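Local atomic coordinates of chymotrypsin (Cellulomonas bogoriensis, PDB entry 2EA3), a protein that probably cleaves peptide bonds as a chymotrypsin-like serine endopeptidase of the S1 family, this chain being the protease domain of a longer precursor. Residues A[129-134]-A[156-161]; A[57-62]-A[176-181]; A[92-97]-A[106-111]. One frame throughout, in Å; residues are numbered along the deposited sequence.

Overall arrangement
Along the chain the segments run 57-62, 92-97, 106-111, 129-134, 156-161 and 176-181, so that interaction 2 brackets the other two and interaction 3 closes before interaction 1 begins. Interactions 1 and 3 belong to the second of the two six-stranded antiparallel barrels, with centres about 13 Å apart. They touch: C131 O and R96 NE lie 2.9 Å apart, a probable hydrogen bond. Interaction 2 lies across the molecule, its centre about 27 Å from that of interaction 1 and 22 Å from that of interaction 3. There the C-terminal segment, leaving the second barrel through helix 169-176, packs on strand 57-62 of the first, and the chain's C-terminal end thus ties the barrels together.

Interaction 1 of 3, residues A[129-134]-A[156-161]; sequences TVCAEP and GNCRTG
The carboxylate of E133 takes C158 N on one oxygen and NH1 of R159 on both, the bond to OE1 being weak. C158 N donates to OE2 of E133 over 2.9 Å in a nearly straight bond (168° at the hydrogen), using the anti lone pair that points away from OE1. NH1 of R159 reaches the same group at 3.1 Å from E133 OE2, a salt bridge. The two flat groups do not pair plane to plane: carboxylate and guanidinium are turned 68° apart, with the arginine chain, bent at chi3, folding back to bring NH1 in. The third flat group, the N157 amide, is turned away from the contact, while its CB packs 3.4 Å from E133 OE2. The oxygen of this amide, OD1, faces its own loop and accepts R159 N at 2.8 Å, tilted out of the carbonyl plane, and T160 N nearly end-on to the C=O. These bonds make an Asx turn within a wider Asx motif, which fixes the backbone that presents C158 N and R159 to the glutamate. Covalently, the loops are joined by the disulfide C131 SG to C158 SG, 2.0 Å, with a torsion of 98° about the S-S bond. In chymotrypsin-like proteases a disulfide at this position, a few residues before the Gly-Asp-Ser-Gly-Gly sequence of the active-site serine, borders the S1 specificity pocket, and the pair probably does so here. C131 CB also lies 3.5 Å from N157 O. The C158 side chain packs on H104, T101 and R96, so the second-barrel hairpin of strands 93-98 and 102-110 covers the bridge. The backbone N of E133 itself donates to D136 OD1.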
loop_
_atom_site.group_PDB
_atom_site.type_symbol
_atom_site.label_atom_id
_atom_site.label_comp_id
_atom_site.label_asym_id
_atom_site.label_seq_id
_atom_site.Cartn_x
_atom_site.Cartn_y
_atom_site.Cartn_z
ATOM N N THR A 129 12.405 -5.635 -6.860
ATOM C CA THR A 129 13.680 -4.902 -6.778
ATOM C C THR A 129 13.414 -3.417 -6.526
ATOM O O THR A 129 14.313 -2.581 -6.682
ATOM C CB THR A 129 14.458 -5.008 -8.103
ATOM O OG1 THR A 129 13.635 -4.514 -9.157
ATOM C CG2 THR A 129 14.826 -6.447 -8.406
ATOM N N VAL A 130 12.166 -3.068 -6.193
ATOM C CA VAL A 130 11.841 -1.670 -5.911
ATOM C C VAL A 130 12.434 -1.348 -4.531
ATOM O O VAL A 130 12.409 -2.188 -3.665
ATOM C CB VAL A 130 10.309 -1.452 -5.860
ATOM C CG1 VAL A 130 9.966 0.002 -5.527
ATOM C CG2 VAL A 130 9.629 -1.893 -7.172
ATOM N N CYS A 131 12.954 -0.136 -4.330
ATOM C CA CYS A 131 13.475 0.241 -3.015
ATOM C C CYS A 131 12.328 0.830 -2.201
ATOM O O CYS A 131 11.341 1.277 -2.766
ATOM C CB CYS A 131 14.579 1.292 -3.170
ATOM S SG CYS A 131 14.044 2.878 -3.923
ATOM N N ALA A 132 12.464 0.841 -0.885
ATOM C CA ALA A 132 11.492 1.532 -0.046
ATOM C C ALA A 132 12.178 1.884 1.249
ATOM O O ALA A 132 13.210 1.298 1.595
ATOM C CB ALA A 132 10.285 0.651 0.229
ATOM N N GLU A 133 11.616 2.860 1.944
ATOM C CA GLU A 133 12.140 3.234 3.244
ATOM C C GLU A 133 10.965 3.257 4.201
ATOM O O GLU A 133 9.834 3.155 3.762
ATOM C CB GLU A 133 12.918 4.562 3.149
ATOM C CG GLU A 133 14.265 4.328 2.415
ATOM C CD GLU A 133 15.069 5.579 2.145
ATOM O OE1 GLU A 133 14.922 6.547 2.909
ATOM O OE2 GLU A 133 15.854 5.596 1.159
ATOM N N PRO A 134 11.237 3.285 5.513
ATOM C CA PRO A 134 10.120 3.413 6.433
ATOM C C PRO A 134 9.392 4.740 6.188
ATOM O O PRO A 134 10.027 5.827 5.990
ATOM C CB PRO A 134 10.805 3.383 7.809
ATOM C CG PRO A 134 12.127 2.637 7.549
ATOM C CD PRO A 134 12.527 3.198 6.222
ATOM N N GLY A 156 17.393 -2.624 2.614
ATOM C CA GLY A 156 18.074 -1.634 1.784
ATOM C C GLY A 156 17.345 -0.310 1.828
ATOM O O GLY A 156 16.548 -0.070 2.720
ATOM N N ASN A 157 17.619 0.556 0.865
ATOM C CA ASN A 157 17.027 1.887 0.845
ATOM C C ASN A 157 17.094 2.399 -0.569
ATOM O O ASN A 157 17.551 1.671 -1.452
ATOM C CB ASN A 157 17.754 2.822 1.821
ATOM C CG ASN A 157 19.230 2.948 1.516
ATOM O OD1 ASN A 157 19.631 3.273 0.395
ATOM N ND2 ASN A 157 20.051 2.716 2.527
ATOM N N CYS A 158 16.661 3.636 -0.791
ATOM C CA CYS A 158 16.570 4.151 -2.141
ATOM C C CYS A 158 17.859 4.841 -2.588
ATOM O O CYS A 158 17.961 5.286 -3.726
ATOM C CB CYS A 158 15.341 5.054 -2.318
ATOM S SG CYS A 158 13.786 4.117 -2.341
ATOM N N ARG A 159 18.841 4.907 -1.699
ATOM C CA ARG A 159 20.121 5.513 -2.042
ATOM C C ARG A 159 21.022 4.458 -2.678
ATOM O O ARG A 159 21.676 4.723 -3.685
ATOM C CB ARG A 159 20.782 6.142 -0.810
ATOM C CG ARG A 159 20.045 7.382 -0.267
ATOM C CD ARG A 159 20.558 7.814 1.120
ATOM N NE ARG A 159 20.231 6.831 2.155
ATOM C CZ ARG A 159 19.028 6.683 2.715
ATOM N NH1 ARG A 159 18.012 7.464 2.361
ATOM N NH2 ARG A 159 18.841 5.745 3.636
ATOM N N THR A 160 21.032 3.260 -2.110
ATOM C CA THR A 160 21.915 2.212 -2.600
ATOM C C THR A 160 21.162 1.039 -3.239
ATOM O O THR A 160 21.783 0.131 -3.780
ATOM C CB THR A 160 22.876 1.713 -1.497
ATOM O OG1 THR A 160 22.120 1.205 -0.396
ATOM C CG2 THR A 160 23.801 2.848 -1.009
ATOM N N GLY A 161 19.835 1.070 -3.171
ATOM C CA GLY A 161 19.013 -0.022 -3.698
ATOM C C GLY A 161 18.540 -0.966 -2.609
ATOM O O GLY A 161 19.055 -0.981 -1.494
#

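Interaction 2 of 3, residues A[57-62]-A[176-181]; sequences YAFVRT and YGLRMI
Y176, the last residue of the C-terminal helix, lays its side chain across strand 57-62, touching F59 near its base and Y57 at its tip. From CB, which points at the strand, the torsion chi1 of -58° places CG opposite the Y176 carbonyl carbon and sends the ring obliquely across the strand. CD2 of the ring meets CB of F59 at 3.8 Å. One atom further, Y176 CE2 comes within 3.7 Å of CD2 of Y57 and passes near A58 C. CZ then lies beside Y57 CE2. At the tip, the hydroxyl oxygen of Y176 is 3.3 Å from CE2 of Y57, placed in the plane of that ring at its edge. The two tyrosine rings stand almost perpendicular, 84° apart, with centroids separated by 5.6 Å in an oblique approach. Beyond G177, which ends the helix with a positive phi, L178 returns to the strand and adds a second contact. Its CD2 methyl sits over one face of the F59 ring, 4.1 Å from the centroid and 16° off the normal, a CH-pi contact. R61 N lies over the opposite face of this ring, so F59 is sandwiched between a leucine methyl and its own strand. CD1 of L178 touches F59 CD1 at 4.0 Å. V23 of strand 14-23 packs against both F59 and L178, and I172 and A175 of the helix pack on Y57. This placement, with the C-terminal helix leaving the second barrel and packing with its following residues against the outside of the first, is characteristic of the chymotrypsin fold.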
loop_
_atom_site.group_PDB
_atom_site.type_symbol
_atom_site.label_atom_id
_atom_site.label_comp_id
_atom_site.label_asym_id
_atom_site.label_seq_id
_atom_site.Cartn_x
_atom_site.Cartn_y
_atom_site.Cartn_z
ATOM N N TYR A 57 -2.031 -6.593 5.843
ATOM C CA TYR A 57 -3.054 -5.734 5.258
ATOM C C TYR A 57 -3.984 -5.141 6.280
ATOM O O TYR A 57 -4.160 -5.697 7.360
ATOM C CB TYR A 57 -3.869 -6.422 4.148
ATOM C CG TYR A 57 -4.664 -7.666 4.521
ATOM C CD1 TYR A 57 -4.267 -8.924 4.076
ATOM C CD2 TYR A 57 -5.817 -7.583 5.320
ATOM C CE1 TYR A 57 -5.010 -10.094 4.421
ATOM C CE2 TYR A 57 -6.570 -8.737 5.645
ATOM C CZ TYR A 57 -6.168 -9.972 5.193
ATOM O OH TYR A 57 -6.916 -11.095 5.534
ATOM N N ALA A 58 -4.597 -4.030 5.891
ATOM C CA ALA A 58 -5.573 -3.352 6.732
ATOM C C ALA A 58 -6.498 -2.524 5.884
ATOM O O ALA A 58 -6.167 -2.150 4.764
ATOM C CB ALA A 58 -4.880 -2.490 7.785
ATOM N N PHE A 59 -7.665 -2.236 6.442
ATOM C CA PHE A 59 -8.646 -1.387 5.807
ATOM C C PHE A 59 -8.932 -0.269 6.788
ATOM O O PHE A 59 -9.190 -0.532 7.972
ATOM C CB PHE A 59 -9.931 -2.195 5.540
ATOM C CG PHE A 59 -11.137 -1.347 5.218
ATOM C CD1 PHE A 59 -11.127 -0.451 4.149
ATOM C CD2 PHE A 59 -12.295 -1.466 5.988
ATOM C CE1 PHE A 59 -12.250 0.326 3.858
ATOM C CE2 PHE A 59 -13.422 -0.665 5.694
ATOM C CZ PHE A 59 -13.393 0.208 4.624
ATOM N N VAL A 60 -8.905 0.970 6.297
ATOM C CA VAL A 60 -9.213 2.132 7.131
ATOM C C VAL A 60 -10.510 2.739 6.606
ATOM O O VAL A 60 -10.592 3.127 5.441
ATOM C CB VAL A 60 -8.040 3.166 7.129
ATOM C CG1 VAL A 60 -8.418 4.465 7.919
ATOM C CG2 VAL A 60 -6.763 2.538 7.679
ATOM N N ARG A 61 -11.542 2.765 7.451
ATOM C CA ARG A 61 -12.824 3.350 7.065
ATOM C C ARG A 61 -12.750 4.854 7.230
ATOM O O ARG A 61 -12.331 5.341 8.276
ATOM C CB ARG A 61 -13.983 2.807 7.920
ATOM C CG ARG A 61 -15.365 3.306 7.448
ATOM C CD ARG A 61 -16.369 3.378 8.593
ATOM N NE ARG A 61 -17.653 3.981 8.186
ATOM C CZ ARG A 61 -17.996 5.269 8.346
ATOM N NH1 ARG A 61 -17.173 6.148 8.926
ATOM N NH2 ARG A 61 -19.191 5.677 7.932
ATOM N N THR A 62 -13.153 5.577 6.194
ATOM C CA THR A 62 -13.192 7.039 6.224
ATOM C C THR A 62 -14.667 7.471 6.202
ATOM O O THR A 62 -15.560 6.699 5.845
ATOM C CB THR A 62 -12.442 7.668 5.006
ATOM O OG1 THR A 62 -13.018 7.178 3.796
ATOM C CG2 THR A 62 -10.945 7.330 5.023
ATOM N N TYR A 176 -12.329 -8.403 2.978
ATOM C CA TYR A 176 -13.286 -7.458 3.530
ATOM C C TYR A 176 -14.490 -7.171 2.642
ATOM O O TYR A 176 -15.312 -6.318 2.987
ATOM C CB TYR A 176 -12.584 -6.148 3.888
ATOM C CG TYR A 176 -11.465 -6.318 4.877
ATOM C CD1 TYR A 176 -11.685 -6.953 6.109
ATOM C CD2 TYR A 176 -10.194 -5.843 4.604
ATOM C CE1 TYR A 176 -10.646 -7.130 7.024
ATOM C CE2 TYR A 176 -9.144 -5.994 5.531
ATOM C CZ TYR A 176 -9.384 -6.636 6.734
ATOM O OH TYR A 176 -8.369 -6.792 7.640
ATOM N N GLY A 177 -14.583 -7.882 1.524
ATOM C CA GLY A 177 -15.691 -7.721 0.566
ATOM C C GLY A 177 -15.704 -6.322 -0.013
ATOM O O GLY A 177 -16.748 -5.690 -0.089
ATOM N N LEU A 178 -14.526 -5.835 -0.388
ATOM C CA LEU A 178 -14.363 -4.461 -0.845
ATOM C C LEU A 178 -14.259 -4.414 -2.352
ATOM O O LEU A 178 -13.804 -5.373 -2.970
ATOM C CB LEU A 178 -13.076 -3.857 -0.270
ATOM C CG LEU A 178 -12.976 -3.739 1.240
ATOM C CD1 LEU A 178 -11.517 -3.547 1.622
ATOM C CD2 LEU A 178 -13.856 -2.596 1.747
ATOM N N ARG A 179 -14.664 -3.284 -2.920
ATOM C CA ARG A 179 -14.450 -2.988 -4.332
ATOM C C ARG A 179 -13.540 -1.772 -4.450
ATOM O O ARG A 179 -13.691 -0.792 -3.714
ATOM C CB ARG A 179 -15.771 -2.698 -5.036
ATOM C CG ARG A 179 -16.538 -3.932 -5.487
ATOM C CD ARG A 179 -17.786 -3.510 -6.268
ATOM N NE ARG A 179 -18.546 -4.652 -6.789
ATOM C CZ ARG A 179 -19.373 -5.409 -6.064
ATOM N NH1 ARG A 179 -19.553 -5.160 -4.770
ATOM N NH2 ARG A 179 -20.018 -6.427 -6.632
ATOM N N MET A 180 -12.601 -1.838 -5.389
ATOM C CA MET A 180 -11.733 -0.705 -5.680
ATOM C C MET A 180 -12.506 0.382 -6.393
ATOM O O MET A 180 -13.296 0.102 -7.293
ATOM C CB MET A 180 -10.579 -1.133 -6.579
ATOM C CG MET A 180 -9.547 -1.965 -5.866
ATOM S SD MET A 180 -7.939 -1.609 -6.583
ATOM C CE MET A 180 -7.690 0.083 -6.138
ATOM N N ILE A 181 -12.256 1.624 -6.012
ATOM C CA ILE A 181 -12.855 2.756 -6.718
ATOM C C ILE A 181 -12.115 2.917 -8.031
ATOM O O ILE A 181 -10.888 2.856 -8.065
ATOM C CB ILE A 181 -12.769 4.037 -5.881
ATOM C CG1 ILE A 181 -13.670 3.878 -4.648
ATOM C CG2 ILE A 181 -13.156 5.298 -6.706
ATOM C CD1 ILE A 181 -13.316 4.839 -3.565
#

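Interaction 3 of 3, residues A[92-97]-A[106-111]; sequences SAVCRS and GTITAL. With SO4 (sulfate ion), chain B.
V94 O and G106 O approach to 3.2 Å although both are acceptors, a closeness that goes with a tilted bond from V94 N to G106 O. In that bond V94 N donates at 3.0 Å to G106 O from a position 40° out of the carbonyl plane, while G106 N donates back to V94 O over 2.8 Å. V94 and G106 therefore form a hydrogen-bonded antiparallel pair in a hairpin whose strands, 93-97 and 106-110, are splayed to 115°, as suits the strong twist of a small barrel. The next pair, A93 with T107, is non-hydrogen-bonded and is closed by CA-H...O contacts, T107 CA lying 3.2 Å from S92 O. That carbonyl then takes the third bond, from I108 N. A93 N instead donates to sulfate O3 at 2.8 Å, the ion probably coming from the crystallisation liquor. OG of S92 is held by P89 O. On the buried face the V94 and I108 side chains cross at about a right angle, V94 CG1 lying 3.7 Å from I108 CG1. V94 chi1 of -72° puts CG1 opposite the carbonyl carbon, where it meets the isoleucine, and leaves CG2 over G106. Replacing V94 by an alanine would probably open a gap beside I108 and strip the packing that L141 and A143 of strand 140-143 make on it. The disulfide C95-C105 ties the hairpin further along. Because the cross-strand hydrogen bonds are all made by backbone atoms, the pairing itself is probably tolerant of side-chain polarity, whereas the packing of V94 on I108 depends on apolar side chains.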
loop_
_atom_site.group_PDB
_atom_site.type_symbol
_atom_site.label_atom_id
_atom_site.label_comp_id
_atom_site.label_asym_id
_atom_site.label_seq_id
_atom_site.Cartn_x
_atom_site.Cartn_y
_atom_site.Cartn_z
ATOM N N SER A 92 7.301 -8.345 -14.436
ATOM C CA SER A 92 6.619 -7.096 -14.778
ATOM C C SER A 92 7.278 -5.871 -14.167
ATOM O O SER A 92 7.733 -5.931 -13.021
ATOM C CB SER A 92 5.173 -7.121 -14.307
ATOM O OG SER A 92 4.461 -8.084 -15.064
ATOM N N ALA A 93 7.288 -4.763 -14.916
ATOM C CA ALA A 93 7.764 -3.494 -14.385
ATOM C C ALA A 93 6.672 -2.954 -13.468
ATOM O O ALA A 93 5.495 -2.866 -13.847
ATOM C CB ALA A 93 8.057 -2.500 -15.514
ATOM N N VAL A 94 7.060 -2.620 -12.253
ATOM C CA VAL A 94 6.114 -2.078 -11.285
ATOM C C VAL A 94 6.709 -0.817 -10.669
ATOM O O VAL A 94 7.948 -0.657 -10.593
ATOM C CB VAL A 94 5.790 -3.092 -10.180
ATOM C CG1 VAL A 94 4.918 -4.220 -10.730
ATOM C CG2 VAL A 94 7.094 -3.633 -9.532
ATOM N N CYS A 95 5.828 0.076 -10.244
ATOM C CA CYS A 95 6.278 1.312 -9.589
ATOM C C CYS A 95 5.517 1.453 -8.299
ATOM O O CYS A 95 4.320 1.124 -8.231
ATOM C CB CYS A 95 5.998 2.538 -10.442
ATOM S SG CYS A 95 6.950 2.588 -11.956
ATOM N N ARG A 96 6.221 1.973 -7.301
ATOM C CA ARG A 96 5.703 2.157 -5.970
ATOM C C ARG A 96 5.608 3.661 -5.682
ATOM O O ARG A 96 6.478 4.415 -6.085
ATOM C CB ARG A 96 6.677 1.506 -4.968
ATOM C CG ARG A 96 6.203 1.668 -3.501
ATOM C CD ARG A 96 7.313 1.374 -2.474
ATOM N NE ARG A 96 8.583 2.054 -2.767
ATOM C CZ ARG A 96 8.780 3.372 -2.673
ATOM N NH1 ARG A 96 7.794 4.177 -2.285
ATOM N NH2 ARG A 96 9.974 3.890 -2.972
ATOM N N SER A 97 4.541 4.077 -5.003
ATOM C CA SER A 97 4.405 5.443 -4.537
ATOM C C SER A 97 4.345 5.401 -3.012
ATOM O O SER A 97 3.553 4.672 -2.437
ATOM C CB SER A 97 3.111 6.034 -5.091
ATOM O OG SER A 97 2.956 7.389 -4.715
ATOM N N GLY A 106 10.767 -0.836 -10.341
ATOM C CA GLY A 106 11.596 -2.037 -10.332
ATOM C C GLY A 106 10.816 -3.088 -11.075
ATOM O O GLY A 106 9.996 -2.762 -11.949
ATOM N N THR A 107 11.044 -4.342 -10.709
ATOM C CA THR A 107 10.390 -5.471 -11.372
ATOM C C THR A 107 9.985 -6.498 -10.326
ATOM O O THR A 107 10.619 -6.597 -9.251
ATOM C CB THR A 107 11.312 -6.137 -12.405
ATOM O OG1 THR A 107 12.431 -6.706 -11.726
ATOM C CG2 THR A 107 11.837 -5.105 -13.425
ATOM N N ILE A 108 8.937 -7.256 -10.637
ATOM C CA ILE A 108 8.487 -8.309 -9.748
ATOM C C ILE A 108 9.424 -9.498 -9.967
ATOM O O ILE A 108 9.591 -9.937 -11.104
ATOM C CB ILE A 108 7.048 -8.751 -10.049
ATOM C CG1 ILE A 108 6.026 -7.630 -9.756
ATOM C CG2 ILE A 108 6.719 -10.062 -9.290
ATOM C CD1 ILE A 108 4.607 -7.957 -10.265
ATOM N N THR A 109 10.024 -10.007 -8.894
ATOM C CA THR A 109 10.956 -11.135 -9.051
ATOM C C THR A 109 10.463 -12.458 -8.504
ATOM O O THR A 109 11.022 -13.499 -8.825
ATOM C CB THR A 109 12.347 -10.838 -8.453
ATOM O OG1 THR A 109 12.227 -10.600 -7.053
ATOM C CG2 THR A 109 12.994 -9.652 -9.143
ATOM N N ALA A 110 9.439 -12.418 -7.664
ATOM C CA ALA A 110 8.808 -13.622 -7.129
ATOM C C ALA A 110 7.433 -13.300 -6.605
ATOM O O ALA A 110 7.144 -12.156 -6.249
ATOM C CB ALA A 110 9.648 -14.247 -6.003
ATOM N N LEU A 111 6.583 -14.324 -6.577
ATOM C CA LEU A 111 5.292 -14.263 -5.915
ATOM C C LEU A 111 5.279 -15.272 -4.769
ATOM O O LEU A 111 6.116 -16.188 -4.717
ATOM C CB LEU A 111 4.162 -14.545 -6.913
ATOM C CG LEU A 111 4.117 -13.700 -8.192
ATOM C CD1 LEU A 111 3.084 -14.310 -9.161
ATOM C CD2 LEU A 111 3.832 -12.223 -7.914
HETATM S S SO4 B . 6.068 -5.204 -18.654
HETATM O O1 SO4 B . 5.647 -4.265 -19.686
HETATM O O2 SO4 B . 7.464 -5.570 -18.859
HETATM O O3 SO4 B . 5.917 -4.598 -17.336
HETATM O O4 SO4 B . 5.243 -6.407 -18.729
#